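Local structure of putative Nitroreductase (Anabaena variabilis ATCC 29413, 3EO7) at residues 191-194 with 195-198; 398-401 with 402-405; 450-453 with 454-458; 493-496 with 497-501. The protein probably acts as an FMN-dependent oxidoreductase of the nitroreductase family, holding flavin mononucleotide in a pocket formed by a single chain. All coordinates share one frame; numbering follows the deposited sequence. Where two conformers were deposited one is given.

Interaction 1: 191-194 with 195-198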
loop_
_atom_site.group_PDB
_atom_site.type_symbol
_atom_site.label_atom_id
_atom_site.label_comp_id
_atom_site.label_asym_id
_atom_site.label_seq_id
_atom_site.Cartn_x
_atom_site.Cartn_y
_atom_site.Cartn_z
ATOM N N HIS A 191 0.454 1.285 0.835
ATOM C CA HIS A 191 0.502 2.750 0.823
ATOM C C HIS A 191 1.938 3.222 0.574
ATOM O O HIS A 191 2.176 4.144 -0.240
ATOM C CB HIS A 191 -0.046 3.374 2.125
ATOM C CG HIS A 191 -1.545 3.488 2.178
ATOM N ND1 HIS A 191 -2.218 4.586 1.698
ATOM C CD2 HIS A 191 -2.496 2.628 2.623
ATOM C CE1 HIS A 191 -3.529 4.407 1.876
ATOM N NE2 HIS A 191 -3.724 3.235 2.445
ATOM N N LEU A 192 2.888 2.616 1.274
ATOM C CA LEU A 192 4.307 2.924 1.050
ATOM C C LEU A 192 4.737 2.628 -0.389
ATOM O O LEU A 192 5.465 3.412 -1.002
ATOM C CB LEU A 192 5.146 2.148 2.059
ATOM C CG LEU A 192 6.661 2.174 1.853
ATOM C CD1 LEU A 192 7.187 3.611 1.856
ATOM C CD2 LEU A 192 7.264 1.356 3.026
ATOM N N LEU A 193 4.290 1.502 -0.944
ATOM C CA LEU A 193 4.571 1.192 -2.345
ATOM C C LEU A 193 4.057 2.270 -3.287
ATOM O O LEU A 193 4.744 2.595 -4.265
ATOM C CB LEU A 193 3.986 -0.159 -2.767
ATOM C CG LEU A 193 4.479 -1.438 -2.040
ATOM C CD1 LEU A 193 3.859 -2.673 -2.735
ATOM C CD2 LEU A 193 6.012 -1.509 -2.007
ATOM N N GLY A 194 2.850 2.803 -3.014
ATOM C CA GLY A 194 2.312 3.936 -3.806
ATOM C C GLY A 194 3.249 5.144 -3.710
ATOM O O GLY A 194 3.542 5.811 -4.720
ATOM N N ASN A 195 3.766 5.441 -2.525
ATOM C CA ASN A 195 4.719 6.572 -2.425
ATOM C C ASN A 195 6.006 6.289 -3.180
ATOM O O ASN A 195 6.577 7.182 -3.805
ATOM C CB ASN A 195 5.114 6.901 -0.986
ATOM C CG ASN A 195 4.069 7.641 -0.234
ATOM O OD1 ASN A 195 3.073 8.147 -0.803
ATOM N ND2 ASN A 195 4.257 7.713 1.069
ATOM N N ILE A 196 6.501 5.065 -3.080
ATOM C CA ILE A 196 7.741 4.715 -3.781
ATOM C C ILE A 196 7.609 4.950 -5.284
ATOM O O ILE A 196 8.499 5.558 -5.893
ATOM C CB ILE A 196 8.202 3.305 -3.445
ATOM C CG1 ILE A 196 8.641 3.240 -1.989
ATOM C CG2 ILE A 196 9.396 2.814 -4.377
ATOM C CD1 ILE A 196 8.916 1.810 -1.521
ATOM N N GLU A 197 6.527 4.497 -5.910
ATOM C CA GLU A 197 6.409 4.751 -7.343
ATOM C C GLU A 197 6.308 6.245 -7.674
ATOM O O GLU A 197 6.896 6.697 -8.661
ATOM C CB GLU A 197 5.276 3.990 -8.027
ATOM C CG GLU A 197 3.959 4.174 -7.453
ATOM C CD GLU A 197 2.894 4.621 -8.492
ATOM O OE1 GLU A 197 3.127 5.414 -9.410
ATOM O OE2 GLU A 197 1.760 4.273 -8.277
ATOM N N LEU A 198 5.592 7.016 -6.854
ATOM C CA LEU A 198 5.448 8.459 -7.126
ATOM C C LEU A 198 6.743 9.240 -6.846
ATOM O O LEU A 198 7.149 10.094 -7.638
ATOM C CB LEU A 198 4.253 9.032 -6.367
ATOM C CG LEU A 198 2.924 8.450 -6.874
ATOM C CD1 LEU A 198 1.732 8.828 -5.912
ATOM C CD2 LEU A 198 2.665 8.908 -8.361
#

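Interaction 2: 398-401 with 402-405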
loop_
_atom_site.group_PDB
_atom_site.type_symbol
_atom_site.label_atom_id
_atom_site.label_comp_id
_atom_site.label_asym_id
_atom_site.label_seq_id
_atom_site.Cartn_x
_atom_site.Cartn_y
_atom_site.Cartn_z
ATOM N N TYR A 398 -20.944 0.412 -8.821
ATOM C CA TYR A 398 -19.756 -0.327 -9.231
ATOM C C TYR A 398 -18.924 0.626 -10.080
ATOM O O TYR A 398 -19.459 1.349 -10.924
ATOM C CB TYR A 398 -20.155 -1.506 -10.102
ATOM C CG TYR A 398 -19.007 -2.241 -10.733
ATOM C CD1 TYR A 398 -18.068 -2.911 -9.962
ATOM C CD2 TYR A 398 -18.918 -2.332 -12.119
ATOM C CE1 TYR A 398 -17.022 -3.636 -10.550
ATOM C CE2 TYR A 398 -17.905 -3.083 -12.722
ATOM C CZ TYR A 398 -16.973 -3.732 -11.930
ATOM O OH TYR A 398 -15.998 -4.478 -12.534
ATOM N N TYR A 399 -17.614 0.680 -9.851
ATOM C CA TYR A 399 -16.763 1.480 -10.692
ATOM C C TYR A 399 -16.029 0.527 -11.657
ATOM O O TYR A 399 -15.366 -0.427 -11.223
ATOM C CB TYR A 399 -15.765 2.305 -9.885
ATOM C CG TYR A 399 -14.734 3.021 -10.764
ATOM C CD1 TYR A 399 -15.134 3.932 -11.751
ATOM C CD2 TYR A 399 -13.362 2.801 -10.591
ATOM C CE1 TYR A 399 -14.188 4.590 -12.562
ATOM C CE2 TYR A 399 -12.436 3.440 -11.382
ATOM C CZ TYR A 399 -12.841 4.328 -12.380
ATOM O OH TYR A 399 -11.906 4.976 -13.163
ATOM N N ALA A 400 -16.237 0.768 -12.952
ATOM C CA ALA A 400 -15.669 0.005 -14.066
ATOM C C ALA A 400 -14.507 0.842 -14.637
ATOM O O ALA A 400 -14.710 1.742 -15.437
ATOM C CB ALA A 400 -16.759 -0.223 -15.161
ATOM N N PRO A 401 -13.280 0.579 -14.184
ATOM C CA PRO A 401 -12.189 1.463 -14.635
ATOM C C PRO A 401 -11.802 1.354 -16.101
ATOM O O PRO A 401 -11.311 2.325 -16.665
ATOM C CB PRO A 401 -11.032 1.075 -13.727
ATOM C CG PRO A 401 -11.340 -0.304 -13.273
ATOM C CD PRO A 401 -12.839 -0.387 -13.173
ATOM N N LYS A 402 -11.989 0.195 -16.715
ATOM C CA LYS A 402 -11.655 0.069 -18.130
ATOM C C LYS A 402 -12.651 0.864 -18.965
ATOM O O LYS A 402 -12.281 1.640 -19.839
ATOM C CB LYS A 402 -11.546 -1.387 -18.556
ATOM C CG LYS A 402 -10.489 -2.179 -17.851
ATOM C CD LYS A 402 -10.538 -3.627 -18.334
ATOM C CE LYS A 402 -9.327 -4.415 -17.846
ATOM N NZ LYS A 402 -9.210 -4.429 -16.388
ATOM N N ALA A 403 -13.933 0.722 -18.672
ATOM C CA ALA A 403 -14.954 1.471 -19.360
ATOM C C ALA A 403 -15.072 2.935 -18.925
ATOM O O ALA A 403 -15.725 3.741 -19.612
ATOM C CB ALA A 403 -16.339 0.779 -19.116
ATOM N N GLN A 404 -14.507 3.241 -17.763
ATOM C CA GLN A 404 -14.653 4.533 -17.104
ATOM C C GLN A 404 -16.126 4.866 -16.893
ATOM O O GLN A 404 -16.661 5.861 -17.405
ATOM C CB GLN A 404 -13.885 5.652 -17.803
ATOM C CG GLN A 404 -12.391 5.369 -17.913
ATOM C CD GLN A 404 -11.592 6.648 -18.133
ATOM O OE1 GLN A 404 -11.502 7.483 -17.233
ATOM N NE2 GLN A 404 -10.995 6.795 -19.320
ATOM N N GLU A 405 -16.774 4.002 -16.120
ATOM C CA GLU A 405 -18.162 4.199 -15.787
ATOM C C GLU A 405 -18.454 3.842 -14.343
ATOM O O GLU A 405 -17.795 2.965 -13.781
ATOM C CB GLU A 405 -19.035 3.283 -16.627
ATOM C CG GLU A 405 -19.096 3.635 -18.057
ATOM C CD GLU A 405 -19.924 2.657 -18.865
ATOM O OE1 GLU A 405 -20.271 1.547 -18.392
ATOM O OE2 GLU A 405 -20.165 2.996 -20.022
HETATM O O HOH W 1 -12.445 6.971 -14.767
#

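Interaction 3: 450-453 with 454-458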
loop_
_atom_site.group_PDB
_atom_site.type_symbol
_atom_site.label_atom_id
_atom_site.label_comp_id
_atom_site.label_asym_id
_atom_site.label_seq_id
_atom_site.Cartn_x
_atom_site.Cartn_y
_atom_site.Cartn_z
ATOM N N ASP A 450 -2.250 -19.015 -1.519
ATOM C CA ASP A 450 -2.583 -18.248 -0.326
ATOM C C ASP A 450 -1.827 -16.942 -0.200
ATOM O O ASP A 450 -2.318 -16.018 0.411
ATOM C CB ASP A 450 -2.421 -19.096 0.926
ATOM C CG ASP A 450 -3.410 -20.233 0.952
ATOM O OD1 ASP A 450 -4.620 -19.933 1.072
ATOM O OD2 ASP A 450 -2.956 -21.395 0.853
ATOM N N ARG A 451 -0.631 -16.894 -0.777
ATOM C CA ARG A 451 0.183 -15.659 -0.794
ATOM C C ARG A 451 -0.530 -14.500 -1.482
ATOM O O ARG A 451 -0.175 -13.351 -1.280
ATOM C CB ARG A 451 1.522 -15.953 -1.459
ATOM C CG ARG A 451 2.542 -14.794 -1.499
ATOM C CD ARG A 451 3.693 -15.222 -2.391
ATOM N NE ARG A 451 4.890 -14.343 -2.423
ATOM C CZ ARG A 451 5.947 -14.506 -1.607
ATOM N NH1 ARG A 451 5.937 -15.441 -0.655
ATOM N NH2 ARG A 451 7.010 -13.741 -1.747
ATOM N N VAL A 452 -1.551 -14.785 -2.295
ATOM C CA VAL A 452 -2.303 -13.719 -2.958
ATOM C C VAL A 452 -2.877 -12.742 -1.928
ATOM O O VAL A 452 -3.062 -11.561 -2.228
ATOM C CB VAL A 452 -3.462 -14.249 -3.855
ATOM C CG1 VAL A 452 -4.689 -14.699 -3.005
ATOM C CG2 VAL A 452 -3.849 -13.152 -4.931
ATOM N N TYR A 453 -3.105 -13.213 -0.699
ATOM C CA TYR A 453 -3.635 -12.360 0.347
ATOM C C TYR A 453 -2.749 -11.138 0.547
ATOM O O TYR A 453 -3.260 -10.013 0.740
ATOM C CB TYR A 453 -3.783 -13.149 1.655
ATOM C CG TYR A 453 -4.779 -12.531 2.616
ATOM C CD1 TYR A 453 -6.124 -12.814 2.522
ATOM C CD2 TYR A 453 -4.357 -11.679 3.616
ATOM C CE1 TYR A 453 -7.058 -12.272 3.412
ATOM C CE2 TYR A 453 -5.253 -11.162 4.527
ATOM C CZ TYR A 453 -6.618 -11.445 4.393
ATOM O OH TYR A 453 -7.491 -10.920 5.292
ATOM N N ARG A 454 -1.426 -11.354 0.559
ATOM C CA ARG A 454 -0.476 -10.247 0.661
ATOM C C ARG A 454 -0.653 -9.272 -0.515
ATOM O O ARG A 454 -0.719 -8.078 -0.344
ATOM C CB ARG A 454 0.962 -10.761 0.562
ATOM C CG ARG A 454 1.363 -11.751 1.589
ATOM C CD ARG A 454 2.874 -12.002 1.393
ATOM N NE ARG A 454 3.321 -13.131 2.164
ATOM C CZ ARG A 454 4.587 -13.570 2.194
ATOM N NH1 ARG A 454 5.523 -12.948 1.486
ATOM N NH2 ARG A 454 4.893 -14.613 2.938
ATOM N N TYR A 455 -0.728 -9.848 -1.708
ATOM C CA TYR A 455 -0.788 -9.082 -2.951
ATOM C C TYR A 455 -2.018 -8.204 -2.996
ATOM O O TYR A 455 -1.955 -7.038 -3.395
ATOM C CB TYR A 455 -0.780 -9.983 -4.172
ATOM C CG TYR A 455 0.423 -10.915 -4.344
ATOM C CD1 TYR A 455 1.689 -10.587 -3.861
ATOM C CD2 TYR A 455 0.307 -12.074 -5.109
ATOM C CE1 TYR A 455 2.752 -11.397 -4.085
ATOM C CE2 TYR A 455 1.392 -12.923 -5.343
ATOM C CZ TYR A 455 2.634 -12.575 -4.818
ATOM O OH TYR A 455 3.752 -13.368 -5.039
ATOM N N LEU A 456 -3.141 -8.766 -2.594
ATOM C CA LEU A 456 -4.406 -8.033 -2.628
ATOM C C LEU A 456 -4.371 -6.790 -1.737
ATOM O O LEU A 456 -4.814 -5.692 -2.143
ATOM C CB LEU A 456 -5.573 -8.932 -2.163
ATOM C CG LEU A 456 -5.953 -10.110 -3.035
ATOM C CD1 LEU A 456 -6.971 -11.058 -2.367
ATOM C CD2 LEU A 456 -6.450 -9.581 -4.419
ATOM N N HIS A 457 -3.892 -6.976 -0.511
ATOM C CA HIS A 457 -3.886 -5.915 0.486
ATOM C C HIS A 457 -2.846 -4.863 0.108
ATOM O O HIS A 457 -3.123 -3.671 0.210
ATOM C CB HIS A 457 -3.693 -6.500 1.894
ATOM C CG HIS A 457 -4.934 -7.127 2.438
ATOM N ND1 HIS A 457 -5.349 -8.400 2.084
ATOM C CD2 HIS A 457 -5.876 -6.645 3.281
ATOM C CE1 HIS A 457 -6.481 -8.674 2.706
ATOM N NE2 HIS A 457 -6.835 -7.625 3.422
HETATM N N MSE A 458 -1.679 -5.298 -0.393
HETATM C CA MSE A 458 -0.684 -4.316 -0.846
HETATM C C MSE A 458 -1.227 -3.512 -2.040
HETATM O O MSE A 458 -1.066 -2.290 -2.101
HETATM C CB MSE A 458 0.648 -4.963 -1.164
HETATM C CG MSE A 458 1.393 -5.348 0.112
HETATM SE SE MSE A 458 3.194 -5.999 -0.238
HETATM C CE MSE A 458 2.805 -7.734 -0.932
#

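Interaction 4: 493-496 with 497-501. With PGR (R-1,2-propanediol), chain R.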
loop_
_atom_site.group_PDB
_atom_site.type_symbol
_atom_site.label_atom_id
_atom_site.label_comp_id
_atom_site.label_asym_id
_atom_site.label_seq_id
_atom_site.Cartn_x
_atom_site.Cartn_y
_atom_site.Cartn_z
ATOM N N LEU A 493 -24.816 -2.672 0.820
ATOM C CA LEU A 493 -24.455 -1.963 -0.397
ATOM C C LEU A 493 -24.761 -2.669 -1.707
ATOM O O LEU A 493 -24.664 -2.084 -2.764
ATOM C CB LEU A 493 -22.961 -1.583 -0.292
ATOM C CG LEU A 493 -22.610 -0.598 0.845
ATOM C CD1 LEU A 493 -21.116 -0.254 0.783
ATOM C CD2 LEU A 493 -23.445 0.740 0.802
ATOM N N GLY A 494 -25.096 -3.948 -1.654
ATOM C CA GLY A 494 -25.366 -4.710 -2.880
ATOM C C GLY A 494 -24.120 -5.239 -3.564
ATOM O O GLY A 494 -24.110 -5.605 -4.757
ATOM N N ILE A 495 -23.027 -5.270 -2.837
ATOM C CA ILE A 495 -21.806 -5.821 -3.401
ATOM C C ILE A 495 -21.983 -7.330 -3.526
ATOM O O ILE A 495 -22.422 -7.982 -2.561
ATOM C CB ILE A 495 -20.578 -5.479 -2.509
ATOM C CG1 ILE A 495 -20.399 -3.961 -2.377
ATOM C CG2 ILE A 495 -19.319 -6.148 -3.080
ATOM C CD1 ILE A 495 -19.185 -3.538 -1.509
ATOM N N PRO A 496 -21.712 -7.899 -4.719
ATOM C CA PRO A 496 -21.852 -9.333 -4.939
ATOM C C PRO A 496 -21.230 -10.145 -3.803
ATOM O O PRO A 496 -20.124 -9.837 -3.325
ATOM C CB PRO A 496 -21.151 -9.555 -6.282
ATOM C CG PRO A 496 -21.366 -8.234 -7.022
ATOM C CD PRO A 496 -21.285 -7.187 -5.941
ATOM N N ASN A 497 -21.942 -11.196 -3.403
ATOM C CA ASN A 497 -21.533 -12.054 -2.286
ATOM C C ASN A 497 -20.104 -12.584 -2.367
ATOM O O ASN A 497 -19.427 -12.709 -1.351
ATOM C CB ASN A 497 -22.479 -13.264 -2.187
ATOM C CG ASN A 497 -22.217 -14.107 -0.955
ATOM O OD1 ASN A 497 -22.227 -13.598 0.163
ATOM N ND2 ASN A 497 -22.011 -15.408 -1.152
ATOM N N ASP A 498 -19.646 -12.880 -3.576
ATOM C CA ASP A 498 -18.321 -13.468 -3.769
ATOM C C ASP A 498 -17.186 -12.479 -3.546
ATOM O O ASP A 498 -16.039 -12.890 -3.499
ATOM C CB ASP A 498 -18.169 -14.055 -5.165
ATOM C CG ASP A 498 -18.929 -15.358 -5.319
ATOM O OD1 ASP A 498 -19.339 -15.963 -4.297
ATOM O OD2 ASP A 498 -19.125 -15.730 -6.470
ATOM N N GLU A 499 -17.514 -11.192 -3.455
ATOM C CA GLU A 499 -16.520 -10.156 -3.241
ATOM C C GLU A 499 -16.312 -9.888 -1.759
ATOM O O GLU A 499 -17.214 -9.398 -1.085
ATOM C CB GLU A 499 -16.917 -8.873 -3.941
ATOM C CG GLU A 499 -17.084 -8.973 -5.439
ATOM C CD GLU A 499 -15.799 -9.153 -6.207
ATOM O OE1 GLU A 499 -14.710 -8.667 -5.759
ATOM O OE2 GLU A 499 -15.874 -9.747 -7.306
ATOM N N ALA A 500 -15.120 -10.219 -1.266
ATOM C CA ALA A 500 -14.742 -9.916 0.112
ATOM C C ALA A 500 -14.186 -8.495 0.131
ATOM O O ALA A 500 -13.312 -8.166 -0.652
ATOM C CB ALA A 500 -13.685 -10.869 0.606
ATOM N N VAL A 501 -14.685 -7.654 1.024
ATOM C CA VAL A 501 -14.160 -6.305 1.182
ATOM C C VAL A 501 -12.773 -6.396 1.825
ATOM O O VAL A 501 -12.607 -7.061 2.870
ATOM C CB VAL A 501 -15.086 -5.414 2.038
ATOM C CG1 VAL A 501 -14.418 -4.087 2.344
ATOM C CG2 VAL A 501 -16.454 -5.211 1.342
HETATM C C1 PGR R . -19.258 -11.635 2.591
HETATM C C2 PGR R . -20.729 -11.934 2.270
HETATM C C3 PGR R . -21.158 -13.267 2.873
HETATM O O1 PGR R . -18.466 -11.719 1.388
HETATM O O2 PGR R . -21.628 -10.933 2.785
#

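Interaction 1: 191-194 with 195-198
Helix 181-202 sets Leu192 against Ile196 one turn further on, and CD1 of Ile196 comes to 4.1 Å from Leu192 CG as the two branches meet at a slant. Ile196 turns CG1 beside its own backbone N (chi1 -68°), and this lays the methylene against the preceding turn, with Ile196 CG1 3.3 Å from Leu192 O. Leu193 CD2 approaches the same CD1 at 4.4 Å. The backbone carries the regular i to i+4 bonds, among them Ile196 N to Leu192 O at 2.9 Å and Glu197 N to Leu193 O at 3.1 Å. With only an alanine at Ile196, a gap is likely to open beside Leu192 CG and CD1 and next to Ser81 of helix 66-82. The helix belongs to the first nitroreductase-like half of the sequence, and its His191 touches the FMN, the imidazole being fixed by Tyr503 OH at NE2 and Gln465 OE1 at ND1. Gln465 also bonds through NE2 to Asn195 OD1, tying two successive turns to helix 452-473. Glu197 holds CG between its backbone N and carbonyl carbon (chi1 55°), which brings Glu197 CG to 3.2 Å from Gly194 O; its OE2 takes a salt bridge from Arg466 and a hydrogen bond from His462.

Interaction 2: 398-401 with 402-405
Ala400 and Glu405 form an antiparallel hydrogen-bonded pair, with Ala400 N to Glu405 O at 2.8 Å and almost straight (173°), and Glu405 N returning to Ala400 O at 3.1 Å. Ala400 O also receives a weak bond from Gln404 N, bent to 116°, so that Gln404 and Glu405 both face one residue: a G1 beta bulge, with Gln404 at positive phi. Ala400 and Glu405 put their CB atoms on the same face, and Ala400 CB also meets Ala403 CB of the turn at 4.1 Å. Glu405 OE1 forms a salt bridge with Arg407. With CG trans to the main-chain nitrogen (chi1 173°), the Tyr399 ring is carried along to the turn, where Pro401 N lies over the centre of one face, 4.0 Å above its plane. From the phenol edge, one water in the ring plane joins Tyr399 OH (2.6 Å) to Gln404 OE1 (2.7 Å) and donates to the amide oxygen. Tyr399 OH has a second partner in Gln359 NE2, which also reaches Pro401 O, while Asp301 takes the backbone N-H groups of Lys402 and Ala403. The hairpin links strands 395-400 and 405-411 of the mixed sheet; Tyr398 bonds through its backbone to Arg407 across the hairpin and Tyr399 to Thr382 of strand 381-390, so strand 395-400 lies between two antiparallel neighbours.

Interaction 3: 450-453 with 454-458
The guanidinium groups of Arg451 and Arg454 lie partly over one another, their planes 35° apart and Arg451 NH1 3.3 Å from Arg454 NH1. Such closeness is probably offset by the shared carboxylate of Asp215, which takes Arg451 NH1 on OD1 and Arg454 NH1 on OD2. Arg451 extends with CG anti to its main-chain nitrogen (chi1 -177°), which carries the head group past the Tyr455 ring. A lysine in place of Arg451 would probably lose the flat, multi-pronged grip on Asp215, Gly211 O and Thr278 O, and leave Tyr455 OH without its NE donor.

Among the hydrogen bonds, Arg451 NE reaches Tyr455 OH at 3.0 Å, weakly because the angle is poor; the hydroxyl lies at the guanidinium edge and is also bonded to Leu254 O. His457 offers ND1 edge-on to Tyr453 O at 3.0 Å (155°), a bond near the ring plane that fixes the imidazole's rotation. The same carbonyl receives a weak bond from His457 N, whereas Leu456 N to Val452 O is shorter, 2.8 Å.

Of the aromatic and apolar contacts, His457 CE1 stands over one face of the Tyr453 ring, toward the rim, 3.2 Å from Tyr453 CZ, and the two rings meet obliquely. Val452 CG2 packs on Leu456 CG at 4.2 Å.

These are i to i+3 and i to i+4 contacts of the opening turns of helix 452-473, whose residues here are buried and which packs on helix 181-202 through Tyr453, Arg454 and His457, the His457 side chain about 8 Å from the bound FMN.

Interaction 4: 493-496 with 497-501
Ile495 chi1 (-60°) sets CG2 anti to the main-chain nitrogen and CG1 beside it, and this puts CG2 against Glu499 CB, whose place the turn between them sets. The two chains cross at about a right angle, with Ile495 CG2 3.7 Å from Glu499 CB, and the other branch of the isoleucine reaches the strand, Ile495 CD1 lying 4.3 Å from Val501 CG2. Glu499 CG also passes Pro496 CB at 4.2 Å. A bend at chi2 (-71°) sends the glutamate's carboxylate off to partners beyond the turn: OE2 takes Lys302 in a salt bridge and Tyr303 OH in a hydrogen bond, and OE1 meets Thr438 OG1. The backbone between is a type I beta turn from Pro496 to Glu499, closed by Glu499 N to Pro496 O at 2.9 Å; the donor stands above the carbonyl plane. It leads from helix 486-493 into strand 500-508, after Gly494, the first residue to leave helical angles, has taken positive phi (83°), where a CB would press on the preceding carbonyl oxygen. Asn490 of that helix braces the turn, its ND2 hydrogen-bonding Ile495 O and Glu499 O. On the exposed side, a propanediol, probably from the crystallisation liquor, donates from O1 to Asn497 O at 3.1 Å and is also hydrogen-bonded to Asp487 O.

How the interactions relate
Along the chain the contacts follow in order 1, 2, 3, 4; interaction 1 belongs to the first of two nitroreductase-like regions of the sequence and the other three to the second. Interactions 1 and 3 sit on helices 181-202 and 452-473, one from each region, with centres about 17 Å apart, and they touch where Leu193 CD1 packs on Met458 SE at 4.2 Å. The flavin lies close by, in contact with His191 of interaction 1. Interactions 2 and 4 reach the same mixed sheet, about 17 Å apart between centres and about 7 Å between nearest atoms. Thus the two helices pack on each other near the centre of the chain, bringing together residues of both regions, and two contacts lie at strand ends of that sheet, each about 22 Å from the chain's centre.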